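Local coordinates for flavin-dependent monooxygenase, oxygenase subunit HsaA (Rhodococcus sp., PDB 2RFQ), which hydroxylates the phenolic ring of the secosteroid 3-HSA ortho to its hydroxyl, using reduced FMN and oxygen, during cholesterol breakdown, at residues A[145-157]-A[166-178]. Numbering follows the deposited sequence.
Sequences CDHASWAVLGGPV and FVSFLIPREDYRI. With 1PS (3-pyridinium-1-ylpropane-1-sulfonate), chain F.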
loop_
_atom_site.group_PDB
_atom_site.type_symbol
_atom_site.label_atom_id
_atom_site.label_comp_id
_atom_site.label_asym_id
_atom_site.label_seq_id
_atom_site.Cartn_x
_atom_site.Cartn_y
_atom_site.Cartn_z
ATOM N N CYS A 145 -27.214 -22.153 11.038
ATOM C CA CYS A 145 -27.625 -23.175 12.005
ATOM C C CYS A 145 -29.127 -23.547 11.928
ATOM O O CYS A 145 -29.488 -24.681 12.225
ATOM C CB CYS A 145 -27.208 -22.797 13.433
ATOM S SG CYS A 145 -27.843 -21.212 14.005
ATOM N N ASP A 146 -29.988 -22.614 11.520
ATOM C CA ASP A 146 -31.419 -22.936 11.407
ATOM C C ASP A 146 -31.680 -24.000 10.338
ATOM O O ASP A 146 -32.698 -24.709 10.374
ATOM C CB ASP A 146 -32.243 -21.686 11.102
ATOM C CG ASP A 146 -33.739 -21.923 11.248
ATOM O OD1 ASP A 146 -34.175 -22.483 12.277
ATOM O OD2 ASP A 146 -34.473 -21.549 10.322
ATOM N N HIS A 147 -30.745 -24.115 9.398
ATOM C CA HIS A 147 -30.909 -25.003 8.248
ATOM C C HIS A 147 -30.302 -26.367 8.460
ATOM O O HIS A 147 -30.138 -27.121 7.503
ATOM C CB HIS A 147 -30.314 -24.346 7.006
ATOM C CG HIS A 147 -31.085 -23.146 6.570
ATOM N ND1 HIS A 147 -32.385 -23.235 6.118
ATOM C CD2 HIS A 147 -30.758 -21.829 6.540
ATOM C CE1 HIS A 147 -32.825 -22.021 5.817
ATOM N NE2 HIS A 147 -31.854 -21.154 6.061
ATOM N N ALA A 148 -29.968 -26.680 9.710
ATOM C CA ALA A 148 -29.306 -27.946 10.031
ATOM C C ALA A 148 -30.042 -28.616 11.169
ATOM O O ALA A 148 -30.740 -27.945 11.932
ATOM C CB ALA A 148 -27.830 -27.687 10.434
ATOM N N SER A 149 -29.878 -29.930 11.294
ATOM C CA SER A 149 -30.542 -30.686 12.366
ATOM C C SER A 149 -29.527 -31.360 13.290
ATOM O O SER A 149 -29.906 -32.112 14.199
ATOM C CB SER A 149 -31.558 -31.695 11.804
ATOM O OG SER A 149 -30.913 -32.603 10.961
ATOM N N TRP A 150 -28.245 -31.065 13.061
ATOM C CA TRP A 150 -27.136 -31.470 13.932
ATOM C C TRP A 150 -26.115 -30.352 13.942
ATOM O O TRP A 150 -26.074 -29.532 13.017
ATOM C CB TRP A 150 -26.398 -32.678 13.357
ATOM C CG TRP A 150 -27.202 -33.961 13.377
ATOM C CD1 TRP A 150 -28.189 -34.310 12.493
ATOM C CD2 TRP A 150 -27.078 -35.059 14.299
ATOM N NE1 TRP A 150 -28.688 -35.545 12.810
ATOM C CE2 TRP A 150 -28.029 -36.031 13.911
ATOM C CE3 TRP A 150 -26.252 -35.315 15.414
ATOM C CZ2 TRP A 150 -28.190 -37.252 14.600
ATOM C CZ3 TRP A 150 -26.409 -36.541 16.107
ATOM C CH2 TRP A 150 -27.379 -37.485 15.684
ATOM N N ALA A 151 -25.271 -30.332 14.970
ATOM C CA ALA A 151 -24.133 -29.400 14.992
ATOM C C ALA A 151 -22.883 -30.137 15.381
ATOM O O ALA A 151 -22.943 -31.099 16.156
ATOM C CB ALA A 151 -24.383 -28.255 15.967
ATOM N N VAL A 152 -21.751 -29.710 14.821
ATOM C CA VAL A 152 -20.453 -30.152 15.331
ATOM C C VAL A 152 -19.787 -28.966 16.009
ATOM O O VAL A 152 -19.663 -27.862 15.440
ATOM C CB VAL A 152 -19.553 -30.772 14.241
ATOM C CG1 VAL A 152 -20.081 -32.147 13.843
ATOM C CG2 VAL A 152 -19.433 -29.851 13.018
ATOM N N LEU A 153 -19.428 -29.191 17.268
ATOM C CA LEU A 153 -19.082 -28.115 18.178
ATOM C C LEU A 153 -17.702 -28.357 18.749
ATOM O O LEU A 153 -17.457 -29.408 19.344
ATOM C CB LEU A 153 -20.143 -28.027 19.292
ATOM C CG LEU A 153 -21.572 -27.754 18.770
ATOM C CD1 LEU A 153 -22.584 -27.879 19.898
ATOM C CD2 LEU A 153 -21.647 -26.395 18.118
ATOM N N GLY A 154 -16.794 -27.400 18.529
ATOM C CA GLY A 154 -15.380 -27.580 18.909
ATOM C C GLY A 154 -15.134 -27.238 20.372
ATOM O O GLY A 154 -15.638 -26.241 20.898
ATOM N N GLY A 155 -14.361 -28.067 21.057
ATOM C CA GLY A 155 -14.019 -27.728 22.425
ATOM C C GLY A 155 -13.083 -28.734 23.041
ATOM O O GLY A 155 -12.829 -29.793 22.446
ATOM N N PRO A 156 -12.565 -28.403 24.231
ATOM C CA PRO A 156 -11.724 -29.358 24.928
ATOM C C PRO A 156 -12.534 -30.454 25.609
ATOM O O PRO A 156 -13.705 -30.260 25.986
ATOM C CB PRO A 156 -11.026 -28.495 25.984
ATOM C CG PRO A 156 -12.067 -27.475 26.343
ATOM C CD PRO A 156 -12.751 -27.162 25.006
ATOM N N VAL A 157 -11.891 -31.612 25.753
ATOM C CA VAL A 157 -12.343 -32.675 26.644
ATOM C C VAL A 157 -11.729 -32.427 28.015
ATOM O O VAL A 157 -10.527 -32.162 28.120
ATOM C CB VAL A 157 -11.897 -34.070 26.121
ATOM C CG1 VAL A 157 -11.999 -35.158 27.228
ATOM C CG2 VAL A 157 -12.696 -34.456 24.907
ATOM N N PHE A 166 -8.579 -31.795 22.010
ATOM C CA PHE A 166 -9.491 -30.830 21.401
ATOM C C PHE A 166 -10.243 -31.549 20.320
ATOM O O PHE A 166 -9.638 -32.129 19.417
ATOM C CB PHE A 166 -8.762 -29.630 20.828
ATOM C CG PHE A 166 -9.678 -28.469 20.541
ATOM C CD1 PHE A 166 -9.813 -27.434 21.466
ATOM C CD2 PHE A 166 -10.428 -28.430 19.367
ATOM C CE1 PHE A 166 -10.680 -26.361 21.216
ATOM C CE2 PHE A 166 -11.293 -27.368 19.100
ATOM C CZ PHE A 166 -11.423 -26.328 20.034
ATOM N N VAL A 167 -11.571 -31.515 20.418
ATOM C CA VAL A 167 -12.421 -32.402 19.627
ATOM C C VAL A 167 -13.606 -31.631 19.048
ATOM O O VAL A 167 -13.823 -30.463 19.392
ATOM C CB VAL A 167 -12.980 -33.535 20.527
ATOM C CG1 VAL A 167 -11.851 -34.330 21.181
ATOM C CG2 VAL A 167 -13.891 -32.947 21.605
ATOM N N SER A 168 -14.365 -32.296 18.183
ATOM C CA SER A 168 -15.698 -31.830 17.823
ATOM C C SER A 168 -16.738 -32.771 18.404
ATOM O O SER A 168 -16.645 -33.990 18.236
ATOM C CB SER A 168 -15.879 -31.770 16.298
ATOM O OG SER A 168 -15.006 -30.803 15.731
ATOM N N PHE A 169 -17.725 -32.191 19.081
ATOM C CA PHE A 169 -18.865 -32.947 19.588
ATOM C C PHE A 169 -19.997 -32.857 18.582
ATOM O O PHE A 169 -20.443 -31.751 18.233
ATOM C CB PHE A 169 -19.329 -32.356 20.922
ATOM C CG PHE A 169 -18.246 -32.288 21.969
ATOM C CD1 PHE A 169 -17.902 -33.420 22.718
ATOM C CD2 PHE A 169 -17.570 -31.094 22.204
ATOM C CE1 PHE A 169 -16.891 -33.338 23.668
ATOM C CE2 PHE A 169 -16.557 -31.010 23.180
ATOM C CZ PHE A 169 -16.226 -32.124 23.907
ATOM N N LEU A 170 -20.482 -34.012 18.125
ATOM C CA LEU A 170 -21.615 -34.055 17.194
ATOM C C LEU A 170 -22.900 -34.209 18.019
ATOM O O LEU A 170 -23.062 -35.201 18.742
ATOM C CB LEU A 170 -21.475 -35.250 16.221
ATOM C CG LEU A 170 -22.671 -35.594 15.310
ATOM C CD1 LEU A 170 -22.966 -34.506 14.270
ATOM C CD2 LEU A 170 -22.414 -36.976 14.619
ATOM N N ILE A 171 -23.784 -33.216 17.929
ATOM C CA ILE A 171 -24.968 -33.146 18.786
ATOM C C ILE A 171 -26.222 -32.904 17.938
ATOM O O ILE A 171 -26.194 -32.036 17.045
ATOM C CB ILE A 171 -24.814 -32.009 19.836
ATOM C CG1 ILE A 171 -23.498 -32.193 20.610
ATOM C CG2 ILE A 171 -26.036 -31.978 20.777
ATOM C CD1 ILE A 171 -23.306 -31.290 21.871
ATOM N N PRO A 172 -27.299 -33.684 18.179
ATOM C CA PRO A 172 -28.484 -33.439 17.371
ATOM C C PRO A 172 -29.274 -32.242 17.870
ATOM O O PRO A 172 -29.196 -31.888 19.045
ATOM C CB PRO A 172 -29.295 -34.727 17.559
ATOM C CG PRO A 172 -28.975 -35.130 19.004
ATOM C CD PRO A 172 -27.495 -34.811 19.130
ATOM N N ARG A 173 -30.068 -31.638 16.988
ATOM C CA ARG A 173 -30.790 -30.424 17.342
ATOM C C ARG A 173 -31.796 -30.572 18.487
ATOM O O ARG A 173 -32.088 -29.595 19.160
ATOM C CB ARG A 173 -31.441 -29.811 16.097
ATOM C CG ARG A 173 -32.011 -28.425 16.323
ATOM C CD ARG A 173 -32.115 -27.733 15.003
ATOM N NE ARG A 173 -32.859 -26.491 15.157
ATOM C CZ ARG A 173 -33.139 -25.668 14.154
ATOM N NH1 ARG A 173 -32.702 -25.958 12.923
ATOM N NH2 ARG A 173 -33.849 -24.550 14.395
ATOM N N GLU A 174 -32.308 -31.779 18.730
ATOM C CA GLU A 174 -33.234 -31.978 19.843
ATOM C C GLU A 174 -32.527 -31.710 21.184
ATOM O O GLU A 174 -33.182 -31.448 22.197
ATOM C CB GLU A 174 -33.812 -33.389 19.807
ATOM C CG GLU A 174 -32.769 -34.469 20.026
ATOM C CD GLU A 174 -33.236 -35.852 19.644
ATOM O OE1 GLU A 174 -33.811 -36.021 18.541
ATOM O OE2 GLU A 174 -32.993 -36.783 20.438
ATOM N N ASP A 175 -31.193 -31.742 21.169
ATOM C CA ASP A 175 -30.379 -31.530 22.369
ATOM C C ASP A 175 -29.810 -30.128 22.549
ATOM O O ASP A 175 -29.069 -29.870 23.504
ATOM C CB ASP A 175 -29.248 -32.565 22.457
ATOM C CG ASP A 175 -29.748 -33.972 22.749
ATOM O OD1 ASP A 175 -30.871 -34.121 23.296
ATOM O OD2 ASP A 175 -28.988 -34.929 22.449
ATOM N N TYR A 176 -30.125 -29.216 21.636
ATOM C CA TYR A 176 -29.649 -27.838 21.818
ATOM C C TYR A 176 -30.685 -26.800 21.460
ATOM O O TYR A 176 -31.680 -27.118 20.821
ATOM C CB TYR A 176 -28.337 -27.571 21.069
ATOM C CG TYR A 176 -28.318 -27.780 19.571
ATOM C CD1 TYR A 176 -28.840 -26.826 18.680
ATOM C CD2 TYR A 176 -27.706 -28.910 19.040
ATOM C CE1 TYR A 176 -28.764 -27.011 17.293
ATOM C CE2 TYR A 176 -27.626 -29.114 17.659
ATOM C CZ TYR A 176 -28.160 -28.167 16.790
ATOM O OH TYR A 176 -28.072 -28.416 15.432
ATOM N N ARG A 177 -30.436 -25.566 21.888
ATOM C CA ARG A 177 -31.314 -24.429 21.598
ATOM C C ARG A 177 -30.534 -23.406 20.778
ATOM O O ARG A 177 -29.342 -23.184 21.017
ATOM C CB ARG A 177 -31.768 -23.797 22.922
ATOM C CG ARG A 177 -32.787 -22.703 22.782
ATOM C CD ARG A 177 -33.087 -22.049 24.145
ATOM N NE ARG A 177 -32.072 -21.083 24.576
ATOM C CZ ARG A 177 -31.317 -21.205 25.663
ATOM N NH1 ARG A 177 -31.455 -22.259 26.461
ATOM N NH2 ARG A 177 -30.440 -20.252 25.975
ATOM N N ILE A 178 -31.201 -22.791 19.810
ATOM C CA ILE A 178 -30.570 -21.732 19.033
ATOM C C ILE A 178 -31.111 -20.397 19.530
ATOM O O ILE A 178 -32.345 -20.194 19.549
ATOM C CB ILE A 178 -30.840 -21.895 17.513
ATOM C CG1 ILE A 178 -30.136 -23.149 16.962
ATOM C CG2 ILE A 178 -30.366 -20.670 16.763
ATOM C CD1 ILE A 178 -30.535 -23.540 15.520
HETATM S S1 1PS F . -34.328 -24.588 18.189
HETATM O O1 1PS F . -33.854 -23.726 19.304
HETATM O O2 1PS F . -34.404 -23.805 16.929
HETATM O O3 1PS F . -33.475 -25.800 17.971
HETATM O O HOH W 1 -27.974 -26.206 13.939
#
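Strands 150-157 and 166-172 run antiparallel, 154° between their directions, from the non-hydrogen-bonded pair Trp150-Pro172 to Pro156-Phe166, with hydrogen-bonded pairs at Ala151-Ile171, Leu153-Phe169 and Gly155-Val167. This beta hairpin belongs to the central sheet of an acyl-CoA dehydrogenase-like fold; on its far side strand 150-159 pairs with strand 116-119. On one face Pro172 CB makes a CH-pi contact over the Trp150 indole, 3.6 Å from the centroid of the six-membered ring and almost straight above it, while Leu170 CD1 packs against Trp150 CE3 and Val152 CG1. Beyond Trp150 and Leu170 sits helix 101-108. Nearer the turn, Phe166, with CG anti to the backbone N (chi1 -164°), lays its ring over the backbone of Gly155, whose CA makes a CH-pi contact. On the opposite face the side chains of Leu153 and Ile171 cross at about a right angle, touching through their CD1 atoms.

Past Pro172 the chain turns, and Arg173 reaches back, extended from CG to NE, toward residues 145-149, a short 3-10 turn and the loop after it. Its NH1 donates to two carbonyl oxygens lying in the guanidinium plane, Asp146 O at 2.8 Å and Ala148 O at 3.0 Å; in the Asp146 conformer given here, NH2 makes a salt bridge to OD1, met on the anti side with the two planes 64° apart. Ile178 CD1 covers one guanidinium face. The remaining edge serves the bound sulfonate: Arg173 NH2 lies 2.7 Å from 1PS O2. Arg173 NE donates to O3, and the backbone N-H of Ile178 to O1. An alanine in place of Arg173 is likely to cost Asp146 this salt bridge, leave Asp146 O and Ala148 O without their NH1 donor, and take two hydrogen bonds from the sulfonate. Alongside, one water bridges the segments, donating to Cys145 O and lying 2.7 Å from Tyr176 OH.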